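Local coordinates for ZmpA Glycopeptidase (Clostridium perfringens, PDB 6XSX), which is the M60 catalytic module of a larger metalloprotease, a glycopeptidase that probably cleaves the peptide backbone of glycosylated proteins, at residues P146-G151 / F179-D184; K185-V190 / R239-L244; L402-E407 / K430-N435. All coordinates share one frame; numbering follows the deposited sequence.

Contact 1 (P146-G151 / F179-D184); sequences PNYIKG and FDVFSD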
loop_
_atom_site.group_PDB
_atom_site.type_symbol
_atom_site.label_atom_id
_atom_site.label_comp_id
_atom_site.label_asym_id
_atom_site.label_seq_id
_atom_site.Cartn_x
_atom_site.Cartn_y
_atom_site.Cartn_z
ATOM N N PRO A 146 -9.995 26.264 -4.278
ATOM C CA PRO A 146 -9.711 25.534 -5.517
ATOM C C PRO A 146 -9.654 24.020 -5.337
ATOM O O PRO A 146 -9.048 23.499 -4.398
ATOM C CB PRO A 146 -8.352 26.065 -5.979
ATOM C CG PRO A 146 -7.702 26.585 -4.704
ATOM C CD PRO A 146 -8.828 26.991 -3.768
ATOM N N ASN A 147 -10.323 23.329 -6.257
ATOM C CA ASN A 147 -10.483 21.890 -6.179
ATOM C C ASN A 147 -10.712 21.379 -7.595
ATOM O O ASN A 147 -11.298 22.081 -8.409
ATOM C CB ASN A 147 -11.657 21.496 -5.265
ATOM C CG ASN A 147 -12.987 21.989 -5.791
ATOM O OD1 ASN A 147 -13.350 23.155 -5.615
ATOM N ND2 ASN A 147 -13.698 21.125 -6.489
ATOM N N TYR A 148 -10.241 20.160 -7.871
ATOM C CA TYR A 148 -10.512 19.504 -9.137
ATOM C C TYR A 148 -11.364 18.271 -8.868
ATOM O O TYR A 148 -11.012 17.450 -8.020
ATOM C CB TYR A 148 -9.204 19.094 -9.821
ATOM C CG TYR A 148 -9.389 18.272 -11.070
ATOM C CD1 TYR A 148 -9.406 18.875 -12.322
ATOM C CD2 TYR A 148 -9.543 16.892 -11.005
ATOM C CE1 TYR A 148 -9.566 18.123 -13.475
ATOM C CE2 TYR A 148 -9.698 16.126 -12.150
ATOM C CZ TYR A 148 -9.719 16.748 -13.387
ATOM O OH TYR A 148 -9.884 16.004 -14.520
ATOM N N ILE A 149 -12.472 18.147 -9.612
ATOM C CA ILE A 149 -13.335 16.985 -9.494
ATOM C C ILE A 149 -13.343 16.261 -10.836
ATOM O O ILE A 149 -13.828 16.800 -11.830
ATOM C CB ILE A 149 -14.758 17.358 -9.034
ATOM C CG1 ILE A 149 -14.735 18.116 -7.701
ATOM C CG2 ILE A 149 -15.605 16.096 -8.958
ATOM C CD1 ILE A 149 -16.073 18.683 -7.265
ATOM N N LYS A 150 -12.798 15.040 -10.833
ATOM C CA LYS A 150 -12.703 14.242 -12.038
ATOM C C LYS A 150 -14.113 14.036 -12.579
ATOM O O LYS A 150 -15.027 13.700 -11.823
ATOM C CB LYS A 150 -11.966 12.931 -11.744
ATOM C CG LYS A 150 -12.083 11.840 -12.804
ATOM C CD LYS A 150 -11.201 10.640 -12.498
ATOM C CE LYS A 150 -11.326 9.515 -13.510
ATOM N NZ LYS A 150 -10.312 8.458 -13.259
ATOM N N GLY A 151 -14.271 14.289 -13.883
ATOM C CA GLY A 151 -15.532 14.085 -14.568
ATOM C C GLY A 151 -16.355 15.368 -14.621
ATOM O O GLY A 151 -17.385 15.415 -15.275
ATOM N N PHE A 179 -5.775 23.015 -1.438
ATOM C CA PHE A 179 -6.235 22.562 -2.745
ATOM C C PHE A 179 -6.555 21.071 -2.683
ATOM O O PHE A 179 -5.747 20.285 -2.176
ATOM C CB PHE A 179 -5.173 22.837 -3.816
ATOM C CG PHE A 179 -5.500 22.273 -5.171
ATOM C CD1 PHE A 179 -6.446 22.882 -5.988
ATOM C CD2 PHE A 179 -4.871 21.127 -5.633
ATOM C CE1 PHE A 179 -6.755 22.352 -7.234
ATOM C CE2 PHE A 179 -5.185 20.592 -6.874
ATOM C CZ PHE A 179 -6.118 21.212 -7.679
ATOM N N ASP A 180 -7.731 20.686 -3.207
ATOM C CA ASP A 180 -8.156 19.290 -3.177
ATOM C C ASP A 180 -8.281 18.741 -4.592
ATOM O O ASP A 180 -8.821 19.418 -5.461
ATOM C CB ASP A 180 -9.498 19.098 -2.461
ATOM C CG ASP A 180 -9.427 19.115 -0.940
ATOM O OD1 ASP A 180 -8.327 18.912 -0.399
ATOM O OD2 ASP A 180 -10.478 19.319 -0.300
ATOM N N VAL A 181 -7.833 17.491 -4.786
ATOM C CA VAL A 181 -8.156 16.726 -5.984
ATOM C C VAL A 181 -9.053 15.554 -5.594
ATOM O O VAL A 181 -8.629 14.681 -4.830
ATOM C CB VAL A 181 -6.899 16.188 -6.697
ATOM C CG1 VAL A 181 -7.257 15.511 -8.018
ATOM C CG2 VAL A 181 -5.844 17.268 -6.903
ATOM N N PHE A 182 -10.273 15.545 -6.149
ATOM C CA PHE A 182 -11.196 14.426 -6.032
ATOM C C PHE A 182 -11.148 13.594 -7.306
ATOM O O PHE A 182 -11.427 14.101 -8.394
ATOM C CB PHE A 182 -12.632 14.916 -5.837
ATOM C CG PHE A 182 -12.813 15.795 -4.628
ATOM C CD1 PHE A 182 -13.295 15.270 -3.441
ATOM C CD2 PHE A 182 -12.483 17.143 -4.672
ATOM C CE1 PHE A 182 -13.448 16.081 -2.323
ATOM C CE2 PHE A 182 -12.643 17.952 -3.556
ATOM C CZ PHE A 182 -13.125 17.418 -2.383
ATOM N N SER A 183 -10.787 12.318 -7.148
ATOM C CA SER A 183 -10.850 11.355 -8.235
ATOM C C SER A 183 -12.134 10.549 -8.072
ATOM O O SER A 183 -12.995 10.938 -7.282
ATOM C CB SER A 183 -9.616 10.487 -8.240
ATOM O OG SER A 183 -9.594 9.630 -7.102
ATOM N N ASP A 184 -12.274 9.434 -8.803
ATOM C CA ASP A 184 -13.432 8.581 -8.582
ATOM C C ASP A 184 -13.391 8.012 -7.165
ATOM O O ASP A 184 -14.425 7.943 -6.492
ATOM C CB ASP A 184 -13.592 7.499 -9.657
ATOM C CG ASP A 184 -13.920 8.064 -11.035
ATOM O OD1 ASP A 184 -14.502 9.173 -11.102
ATOM O OD2 ASP A 184 -13.580 7.405 -12.030
HETATM O O HOH W 1 -14.771 11.591 -9.944
#

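Contact 2 (K185-V190 / R239-L244); sequences KTLVNV and RYISML. With EDO (1,2-ethanediol), chain H.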
loop_
_atom_site.group_PDB
_atom_site.type_symbol
_atom_site.label_atom_id
_atom_site.label_comp_id
_atom_site.label_asym_id
_atom_site.label_seq_id
_atom_site.Cartn_x
_atom_site.Cartn_y
_atom_site.Cartn_z
ATOM N N LYS A 185 -12.184 7.649 -6.711
ATOM C CA LYS A 185 -12.068 6.813 -5.524
ATOM C C LYS A 185 -11.215 7.474 -4.449
ATOM O O LYS A 185 -11.050 6.898 -3.384
ATOM C CB LYS A 185 -11.497 5.428 -5.869
ATOM C CG LYS A 185 -12.344 4.565 -6.806
ATOM C CD LYS A 185 -13.734 4.203 -6.298
ATOM C CE LYS A 185 -13.721 3.280 -5.093
ATOM N NZ LYS A 185 -15.060 2.699 -4.830
ATOM N N THR A 186 -10.644 8.658 -4.725
ATOM C CA THR A 186 -9.693 9.221 -3.775
ATOM C C THR A 186 -9.863 10.726 -3.599
ATOM O O THR A 186 -10.526 11.405 -4.400
ATOM C CB THR A 186 -8.229 8.935 -4.146
ATOM O OG1 THR A 186 -7.813 9.942 -5.070
ATOM C CG2 THR A 186 -7.990 7.551 -4.716
ATOM N N LEU A 187 -9.220 11.210 -2.530
ATOM C CA LEU A 187 -9.000 12.623 -2.258
ATOM C C LEU A 187 -7.514 12.837 -1.977
ATOM O O LEU A 187 -6.891 12.088 -1.217
ATOM C CB LEU A 187 -9.871 13.081 -1.076
ATOM C CG LEU A 187 -9.524 14.445 -0.463
ATOM C CD1 LEU A 187 -9.591 15.559 -1.502
ATOM C CD2 LEU A 187 -10.428 14.772 0.724
ATOM N N VAL A 188 -6.945 13.842 -2.648
ATOM C CA VAL A 188 -5.610 14.326 -2.333
ATOM C C VAL A 188 -5.750 15.770 -1.845
ATOM O O VAL A 188 -6.198 16.642 -2.589
ATOM C CB VAL A 188 -4.665 14.225 -3.552
ATOM C CG1 VAL A 188 -3.337 14.928 -3.310
ATOM C CG2 VAL A 188 -4.430 12.781 -3.980
ATOM N N ASN A 189 -5.342 15.998 -0.591
ATOM C CA ASN A 189 -5.495 17.261 0.113
ATOM C C ASN A 189 -4.108 17.820 0.422
ATOM O O ASN A 189 -3.360 17.201 1.181
ATOM C CB ASN A 189 -6.302 17.047 1.399
ATOM C CG ASN A 189 -6.281 18.231 2.345
ATOM O OD1 ASN A 189 -5.471 18.276 3.275
ATOM N ND2 ASN A 189 -7.170 19.184 2.115
ATOM N N VAL A 190 -3.797 18.993 -0.158
ATOM C CA VAL A 190 -2.522 19.684 0.003
ATOM C C VAL A 190 -2.801 21.181 0.150
ATOM O O VAL A 190 -3.962 21.588 0.177
ATOM C CB VAL A 190 -1.590 19.448 -1.205
ATOM C CG1 VAL A 190 -1.076 18.017 -1.296
ATOM C CG2 VAL A 190 -2.240 19.883 -2.516
ATOM N N ARG A 239 -14.097 6.953 -0.144
ATOM C CA ARG A 239 -13.121 7.830 -0.768
ATOM C C ARG A 239 -11.831 7.764 0.044
ATOM O O ARG A 239 -11.790 8.234 1.179
ATOM C CB ARG A 239 -13.641 9.263 -0.932
ATOM C CG ARG A 239 -12.720 10.155 -1.756
ATOM C CD ARG A 239 -13.196 11.598 -1.878
ATOM N NE ARG A 239 -14.415 11.730 -2.675
ATOM C CZ ARG A 239 -14.447 11.718 -4.005
ATOM N NH1 ARG A 239 -13.328 11.569 -4.691
ATOM N NH2 ARG A 239 -15.594 11.848 -4.647
ATOM N N TYR A 240 -10.800 7.138 -0.540
ATOM C CA TYR A 240 -9.517 7.039 0.139
ATOM C C TYR A 240 -8.927 8.442 0.187
ATOM O O TYR A 240 -9.056 9.193 -0.785
ATOM C CB TYR A 240 -8.568 6.081 -0.591
ATOM C CG TYR A 240 -7.333 5.752 0.214
ATOM C CD1 TYR A 240 -7.280 4.624 1.026
ATOM C CD2 TYR A 240 -6.244 6.604 0.218
ATOM C CE1 TYR A 240 -6.155 4.343 1.792
ATOM C CE2 TYR A 240 -5.120 6.344 0.981
ATOM C CZ TYR A 240 -5.071 5.204 1.765
ATOM O OH TYR A 240 -3.957 4.954 2.515
ATOM N N ILE A 241 -8.275 8.774 1.309
ATOM C CA ILE A 241 -7.785 10.125 1.551
ATOM C C ILE A 241 -6.287 10.092 1.845
ATOM O O ILE A 241 -5.849 9.384 2.755
ATOM C CB ILE A 241 -8.547 10.779 2.725
ATOM C CG1 ILE A 241 -10.055 10.842 2.457
ATOM C CG2 ILE A 241 -7.966 12.157 3.050
ATOM C CD1 ILE A 241 -10.902 10.808 3.712
ATOM N N SER A 242 -5.527 10.881 1.071
ATOM C CA SER A 242 -4.169 11.282 1.419
ATOM C C SER A 242 -4.177 12.776 1.730
ATOM O O SER A 242 -4.613 13.577 0.908
ATOM C CB SER A 242 -3.193 10.974 0.306
ATOM O OG SER A 242 -3.422 9.675 -0.210
ATOM N N MET A 243 -3.724 13.154 2.925
ATOM C CA MET A 243 -3.804 14.553 3.316
ATOM C C MET A 243 -2.509 14.993 3.994
ATOM O O MET A 243 -1.784 14.184 4.577
ATOM C CB MET A 243 -4.987 14.803 4.261
ATOM C CG MET A 243 -4.882 14.045 5.567
ATOM S SD MET A 243 -5.962 14.684 6.877
ATOM C CE MET A 243 -7.526 13.929 6.436
ATOM N N LEU A 244 -2.231 16.295 3.878
ATOM C CA LEU A 244 -1.128 16.937 4.558
ATOM C C LEU A 244 -1.381 16.847 6.058
ATOM O O LEU A 244 -2.482 17.143 6.523
ATOM C CB LEU A 244 -1.098 18.395 4.089
ATOM C CG LEU A 244 -0.094 19.313 4.783
ATOM C CD1 LEU A 244 1.328 18.807 4.572
ATOM C CD2 LEU A 244 -0.241 20.740 4.266
HETATM C C1 EDO H . -0.123 7.099 -3.430
HETATM O O1 EDO H . 0.451 8.364 -3.784
HETATM C C2 EDO H . -1.402 7.101 -2.654
HETATM O O2 EDO H . -1.401 7.875 -1.451
HETATM O O HOH W 2 -5.296 9.532 -2.114
HETATM O O HOH W 3 -4.451 18.860 5.794
#

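Contact 3 (L402-E407 / K430-N435); sequences LSEHFE and KLWYAN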
loop_
_atom_site.group_PDB
_atom_site.type_symbol
_atom_site.label_atom_id
_atom_site.label_comp_id
_atom_site.label_asym_id
_atom_site.label_seq_id
_atom_site.Cartn_x
_atom_site.Cartn_y
_atom_site.Cartn_z
ATOM N N LEU A 402 3.758 -26.648 1.768
ATOM C CA LEU A 402 4.702 -25.558 1.945
ATOM C C LEU A 402 5.285 -25.531 3.356
ATOM O O LEU A 402 5.883 -24.531 3.744
ATOM C CB LEU A 402 4.018 -24.236 1.583
ATOM C CG LEU A 402 3.645 -24.106 0.109
ATOM C CD1 LEU A 402 2.961 -22.776 -0.156
ATOM C CD2 LEU A 402 4.880 -24.260 -0.775
ATOM N N SER A 403 5.158 -26.643 4.100
ATOM C CA SER A 403 5.675 -26.696 5.460
ATOM C C SER A 403 7.188 -26.466 5.481
ATOM O O SER A 403 7.678 -25.659 6.272
ATOM C CB SER A 403 5.283 -27.974 6.178
ATOM O OG SER A 403 3.928 -27.901 6.621
ATOM N N GLU A 404 7.912 -27.173 4.599
ATOM C CA GLU A 404 9.360 -27.071 4.527
ATOM C C GLU A 404 9.779 -25.634 4.196
ATOM O O GLU A 404 10.692 -25.092 4.826
ATOM C CB GLU A 404 9.930 -28.097 3.542
ATOM C CG GLU A 404 11.414 -27.909 3.287
ATOM C CD GLU A 404 12.052 -28.956 2.394
ATOM O OE1 GLU A 404 13.282 -28.891 2.200
ATOM O OE2 GLU A 404 11.314 -29.831 1.890
ATOM N N HIS A 405 9.102 -25.026 3.209
ATOM C CA HIS A 405 9.364 -23.655 2.781
ATOM C C HIS A 405 9.396 -22.714 3.989
ATOM O O HIS A 405 10.344 -21.950 4.177
ATOM C CB HIS A 405 8.316 -23.218 1.735
ATOM C CG HIS A 405 8.450 -21.797 1.290
ATOM N ND1 HIS A 405 9.430 -21.386 0.406
ATOM C CD2 HIS A 405 7.738 -20.693 1.607
ATOM C CE1 HIS A 405 9.317 -20.086 0.203
ATOM N NE2 HIS A 405 8.280 -19.638 0.921
ATOM N N PHE A 406 8.347 -22.784 4.813
ATOM C CA PHE A 406 8.217 -21.887 5.946
ATOM C C PHE A 406 9.185 -22.269 7.068
ATOM O O PHE A 406 9.781 -21.385 7.687
ATOM C CB PHE A 406 6.762 -21.812 6.404
ATOM C CG PHE A 406 5.871 -20.937 5.553
ATOM C CD1 PHE A 406 5.845 -19.561 5.734
ATOM C CD2 PHE A 406 5.033 -21.493 4.594
ATOM C CE1 PHE A 406 5.012 -18.762 4.963
ATOM C CE2 PHE A 406 4.199 -20.694 3.823
ATOM C CZ PHE A 406 4.190 -19.327 4.010
ATOM N N GLU A 407 9.365 -23.573 7.327
ATOM C CA GLU A 407 10.288 -23.938 8.392
ATOM C C GLU A 407 11.733 -23.582 8.019
ATOM O O GLU A 407 12.547 -23.330 8.908
ATOM C CB GLU A 407 9.997 -25.308 9.019
ATOM C CG GLU A 407 10.567 -26.504 8.295
ATOM C CD GLU A 407 10.078 -27.858 8.801
ATOM O OE1 GLU A 407 9.923 -28.767 7.962
ATOM O OE2 GLU A 407 9.850 -28.009 10.024
ATOM N N LYS A 430 12.954 -25.433 -5.239
ATOM C CA LYS A 430 13.380 -24.831 -3.985
ATOM C C LYS A 430 12.901 -23.380 -3.940
ATOM O O LYS A 430 13.665 -22.446 -4.184
ATOM C CB LYS A 430 14.891 -25.016 -3.798
ATOM C CG LYS A 430 15.352 -26.470 -3.849
ATOM C CD LYS A 430 16.784 -26.665 -3.355
ATOM C CE LYS A 430 17.228 -28.114 -3.357
ATOM N NZ LYS A 430 18.677 -28.228 -3.067
ATOM N N LEU A 431 11.615 -23.208 -3.627
ATOM C CA LEU A 431 10.949 -21.921 -3.737
ATOM C C LEU A 431 11.619 -20.898 -2.820
ATOM O O LEU A 431 11.522 -19.702 -3.074
ATOM C CB LEU A 431 9.465 -22.090 -3.397
ATOM C CG LEU A 431 8.663 -23.041 -4.290
ATOM C CD1 LEU A 431 7.238 -23.147 -3.775
ATOM C CD2 LEU A 431 8.662 -22.584 -5.747
ATOM N N TRP A 432 12.322 -21.372 -1.780
ATOM C CA TRP A 432 12.964 -20.471 -0.831
ATOM C C TRP A 432 14.193 -19.788 -1.429
ATOM O O TRP A 432 14.812 -18.963 -0.761
ATOM C CB TRP A 432 13.313 -21.179 0.485
ATOM C CG TRP A 432 13.941 -22.525 0.276
ATOM C CD1 TRP A 432 15.273 -22.810 0.213
ATOM C CD2 TRP A 432 13.253 -23.772 0.067
ATOM N NE1 TRP A 432 15.467 -24.148 -0.005
ATOM C CE2 TRP A 432 14.246 -24.766 -0.099
ATOM C CE3 TRP A 432 11.902 -24.146 0.007
ATOM C CZ2 TRP A 432 13.927 -26.109 -0.318
ATOM C CZ3 TRP A 432 11.587 -25.471 -0.221
ATOM C CH2 TRP A 432 12.587 -26.438 -0.378
ATOM N N TYR A 433 14.548 -20.114 -2.677
ATOM C CA TYR A 433 15.631 -19.402 -3.345
ATOM C C TYR A 433 15.100 -18.196 -4.128
ATOM O O TYR A 433 15.890 -17.450 -4.703
ATOM C CB TYR A 433 16.444 -20.326 -4.261
ATOM C CG TYR A 433 17.315 -21.365 -3.588
ATOM C CD1 TYR A 433 17.758 -21.209 -2.282
ATOM C CD2 TYR A 433 17.740 -22.493 -4.277
ATOM C CE1 TYR A 433 18.551 -22.161 -1.662
ATOM C CE2 TYR A 433 18.538 -23.455 -3.674
ATOM C CZ TYR A 433 18.948 -23.288 -2.362
ATOM O OH TYR A 433 19.735 -24.224 -1.753
ATOM N N ALA A 434 13.769 -17.996 -4.157
ATOM C CA ALA A 434 13.203 -16.862 -4.878
ATOM C C ALA A 434 13.795 -15.561 -4.343
ATOM O O ALA A 434 14.001 -15.424 -3.136
ATOM C CB ALA A 434 11.693 -16.835 -4.769
ATOM N N ASN A 435 14.058 -14.624 -5.260
ATOM C CA ASN A 435 14.560 -13.298 -4.922
ATOM C C ASN A 435 14.235 -12.330 -6.060
ATOM O O ASN A 435 13.792 -12.747 -7.128
ATOM C CB ASN A 435 16.044 -13.332 -4.532
ATOM C CG ASN A 435 16.957 -13.623 -5.701
ATOM O OD1 ASN A 435 17.226 -12.735 -6.503
ATOM N ND2 ASN A 435 17.429 -14.857 -5.817
#

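Contact 1 (P146-G151 / F179-D184)
Phe182 is held through both its backbone polar atoms by segment 146-151: Phe182 N donates to Tyr148 O over 2.8 Å in a nearly straight bond (163° at the hydrogen), and Phe182 O receives Lys150 N at 3.0 Å. Two residues earlier, Asp180 O takes the hydrogen of Tyr148 N at 2.9 Å, whereas the bond from Asp180 N to Pro146 O, 3.3 Å long, is weak. The Phe182 ring turns an edge to Tyr148 O, which lies close to the ring plane. Ile149 runs beside it in the same direction, Ile149 CG1 3.9 Å from Phe182 CD2. On the other face of the sheet the Tyr148 ring crosses Val181, with Tyr148 CD2 4.0 Å from Val181 CG1. Phe179, its CG swung opposite its own N (chi1 174°), brings the ring back to Pro146, whose CB meets the ring edge with 3.7 Å to Phe179 CD1.

At the far end the extended Lys150 chain passes at about a right angle to Asp184. Lys150 NZ makes a long salt bridge of 3.6 Å to Asp184 OD2, and one water donates to both Lys150 O and Asp184 OD1. Lys150 NZ also forms a salt bridge with Asp214 and a hydrogen bond with Asn211 OD1, both in helix 206-224, and the hydroxyls of Tyr121 and Tyr145 hold Asp180 OD2. Tyr148 and Val181 rest on Ala210 of that helix, while Pro146 and Phe179 pack on Leu162 of helix 155-171. This last helix links the two parallel strands, completing a beta-alpha-beta unit within the large mixed sheet of the M60 domain.

Contact 2 (K185-V190 / R239-L244)
The CB of Leu187 lies against the aliphatic part of Arg239, 3.7 Å from Arg239 CD. Along the backbone, Leu187 N donates to Tyr240 O over 2.7 Å, and Leu187 O receives Ser242 N at 2.9 Å in a bond of 168°. That same oxygen accepts a second hydrogen from a water 3.1 Å from Leu187 O, which also bonds Ser242 OG.

A bend at chi3 (-68°) turns the Arg239 guanidinium toward the 185-190 segment. Arg239 NH1 donates to Thr186 O over 2.8 Å; the oxygen lies in the guanidinium plane, but the donor stands well above the carbonyl plane. NH1 also bonds Ser183 O, while NE and NH2 are taken by Trp48 O and Gln49 OE1, a set of partners that fixes the rotation of the group.

These strands are a parallel pair inside the mixed sheet, connected by a crossover through helices 192-202 and 206-224, and Ile217 of the latter packs on both Thr186 and Tyr240. The Tyr240 side chain, whose hydroxyl bonds Thr260 and Asn286, lies near, without touching, an HExxH pattern on helix 277-286, consistent with the zinc-binding motif of M60 peptidases; no metal is bound there.

Asn189 N donates to Ser242 O over 2.9 Å. The Asn189 side chain crosses that of Met243, with Asn189 OD1 3.6 Å from Met243 CB, while ND2 reaches past the pair to Asp180 OD1. On the face shared by Val188 and Ser242, an ethanediol, probably from the crystallisation liquor, places O2 3.0 Å from Ser242 OG in a hydrogen bond.

Contact 3 (L402-E407 / K430-N435)
A helix start meets a single 3-10 turn here: the opening turn of helix 403-408, with Leu402 at its N-cap position, packs against residues 431-433 in the loop between helices 415-421 and 437-440. No hydrogen bond spans the two segments, and the contact is carried by van der Waals packing of rings, leucines and the Glu404 carboxylate. The side chains of His405 and Trp432 lie alongside one another, pointing opposite ways. ND1 of His405 lies at the edge of the indole, in its plane, 3.7 Å from Trp432 CE3. The Trp432 N in turn lies in the imidazole plane, 3.6 Å from His405 ND1 without bonding to it. His405 ND1 is buried with no hydrogen-bond partner in the model. Since His405 NE2 donates to Pro354 O in helix 347-361, ND1 is probably the unprotonated one.

Trp432 CG sits between its own N and carbonyl carbon (chi1 45°), which swings the indole over the start of the helix and brings Trp432 CH2 within 3.6 Å of Glu404 OE1. Carboxylate and ring planes are 28° apart. The charge of Glu404 is answered by Lys426 at OE2 and Arg408 at OE1. Leu431 CB approaches the imidazole obliquely, 3.9 Å from His405 ND1, and the Leu402 and Leu431 chains cross at about a right angle, CD2 of Leu402 4.0 Å from CD1 of Leu431.

The turn is closed by Tyr433 N donating to Lys430 O at 2.9 Å, and Gln357 NE2 bonds both Trp432 O and Ala434 O. Beyond it, Asn435 OD1 caps Lys437 N, while Asn435 ND2 donates to Tyr433 O over 3.2 Å.

Overall arrangement
Contacts 1, 2 and 3 follow one another along the chain without interleaving. The first two are neighbours in the large mixed sheet: strands 179-182 and 186-190 run antiparallel side by side, so strands 143-149, 179-182, 186-190 and 240-244 form one continuous block. Their centres lie about 10 Å apart, and they touch directly across that antiparallel pair, for example where Leu187 packs on Asp180 and Val181. Contact 3 is on the opposite side of the chain's centre, about 46 Å from contact 1 and about 39 Å from contact 2 between centres. Contacts 1 and 2 thus build one region of the mixed sheet, while contact 3 belongs to a separate, helix-rich region.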